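Local coordinates for protein azurocidin (Homo sapiens, PDB 1A7S) that binds heparin and probably lipopolysaccharide, kills many Gram-negative bacteria, and attracts monocytes and fibroblasts, as a serine protease homolog, at residues A[12-16]-A[177-181]. Sequence-based numbering, arbitrary orientation.
Sequences FPFLA and TPLVC. With EOH (ethanol), chain G.
L15 and F14 meet T177, P178 and V180 through side chains alone, with no direct hydrogen bond between 12-16 and 177-181. The tight part is the buried trio L15, T177 and P178: CD2 of L15 lies 3.7 Å from CD of P178 and 3.6 Å from OG1 of T177, the two side chains crossing that of L15 at a slant. F14 has CG between its backbone N and carbonyl carbon (chi1 50°) and touches with ring atoms, oblique to both partners; CE1 comes 3.9 Å from CG of P178 and CZ 4.0 Å from CG2 of V180. This side is looser: F14 and V180 are partly exposed, and an ethanol, probably from the crystallisation liquor, lies among F12, F14, P178 and V180. Its C1 sits at the F14 ring edge, 3.6 Å from CE1, and its hydroxyl donates to P178 O (2.7 Å) while A126 N also bonds it. A water donates to T177 OG1 and weakly to A16 O; T177 OG1 is bonded to A126 O as well. The contact lies at the interface of the two beta-barrels of the chymotrypsin-like fold: the type I turn F12-L15 leads into strand 15-20, facing strand 178-181, which is flanked by strands 122-127 and 184-192.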
# COMPACT_ATOMS: atom_id res chain seq x y z
N PHE A 12 -7.48 -7.99 -6.41
CA PHE A 12 -6.55 -6.87 -6.30
C PHE A 12 -5.19 -7.25 -6.81
O PHE A 12 -4.22 -7.48 -6.06
CB PHE A 12 -6.46 -6.42 -4.83
CG PHE A 12 -7.84 -6.07 -4.28
CD1 PHE A 12 -8.45 -4.89 -4.54
CD2 PHE A 12 -8.54 -6.95 -3.47
CE1 PHE A 12 -9.66 -4.55 -4.01
CE2 PHE A 12 -9.73 -6.67 -2.94
CZ PHE A 12 -10.35 -5.46 -3.22
N PRO A 13 -5.08 -7.39 -8.15
CA PRO A 13 -3.88 -8.04 -8.72
C PRO A 13 -2.61 -7.18 -8.74
O PRO A 13 -1.53 -7.68 -9.07
CB PRO A 13 -4.33 -8.45 -10.10
CG PRO A 13 -5.41 -7.51 -10.48
CD PRO A 13 -6.08 -7.08 -9.20
N PHE A 14 -2.69 -5.94 -8.31
CA PHE A 14 -1.58 -5.06 -8.13
C PHE A 14 -0.95 -5.17 -6.77
O PHE A 14 0.05 -4.50 -6.50
CB PHE A 14 -1.99 -3.60 -8.44
CG PHE A 14 -3.26 -3.24 -7.69
CD1 PHE A 14 -3.24 -2.95 -6.37
CD2 PHE A 14 -4.51 -3.26 -8.36
CE1 PHE A 14 -4.41 -2.72 -5.64
CE2 PHE A 14 -5.66 -3.02 -7.64
CZ PHE A 14 -5.63 -2.78 -6.30
N LEU A 15 -1.55 -5.90 -5.84
CA LEU A 15 -1.12 -5.90 -4.49
C LEU A 15 0.22 -6.62 -4.29
O LEU A 15 0.40 -7.72 -4.86
CB LEU A 15 -2.11 -6.56 -3.55
CG LEU A 15 -3.27 -5.85 -3.07
CD1 LEU A 15 -4.01 -6.73 -2.05
CD2 LEU A 15 -3.02 -4.45 -2.49
N ALA A 16 1.04 -6.05 -3.45
CA ALA A 16 2.29 -6.69 -3.05
C ALA A 16 2.23 -7.07 -1.58
O ALA A 16 1.65 -6.36 -0.78
CB ALA A 16 3.43 -5.67 -3.23
N THR A 177 -0.05 -0.54 2.01
CA THR A 177 -1.04 -0.94 1.02
C THR A 177 -1.78 0.23 0.43
O THR A 177 -1.95 1.27 1.10
CB THR A 177 -2.00 -2.01 1.66
OG1 THR A 177 -2.41 -2.91 0.65
CG2 THR A 177 -3.19 -1.37 2.33
N PRO A 178 -2.20 0.19 -0.81
CA PRO A 178 -2.77 1.37 -1.45
C PRO A 178 -4.24 1.58 -1.08
O PRO A 178 -5.03 0.67 -0.89
CB PRO A 178 -2.64 1.03 -2.94
CG PRO A 178 -2.73 -0.47 -3.00
CD PRO A 178 -1.98 -0.93 -1.77
N LEU A 179 -4.59 2.84 -1.09
CA LEU A 179 -6.00 3.30 -1.06
C LEU A 179 -6.37 3.56 -2.53
O LEU A 179 -5.70 4.38 -3.17
CB LEU A 179 -6.09 4.63 -0.25
CG LEU A 179 -7.51 5.23 -0.27
CD1 LEU A 179 -8.44 4.39 0.57
CD2 LEU A 179 -7.46 6.67 0.25
N VAL A 180 -7.41 2.86 -3.03
CA VAL A 180 -7.82 2.99 -4.39
C VAL A 180 -9.17 3.72 -4.45
O VAL A 180 -10.12 3.26 -3.87
CB VAL A 180 -7.94 1.63 -5.10
CG1 VAL A 180 -8.40 1.82 -6.49
CG2 VAL A 180 -6.55 0.95 -5.05
N CYS A 181 -9.17 4.82 -5.15
CA CYS A 181 -10.40 5.61 -5.35
C CYS A 181 -10.47 5.90 -6.85
O CYS A 181 -9.50 6.36 -7.42
CB CYS A 181 -10.38 6.94 -4.57
SG CYS A 181 -9.79 6.90 -2.89
C1 EOH G . -6.40 -1.91 -2.73
C2 EOH G . -7.84 -1.58 -2.77
O EOH G . -5.72 -1.88 -1.42
O HOH W 1 -1.10 -5.33 0.78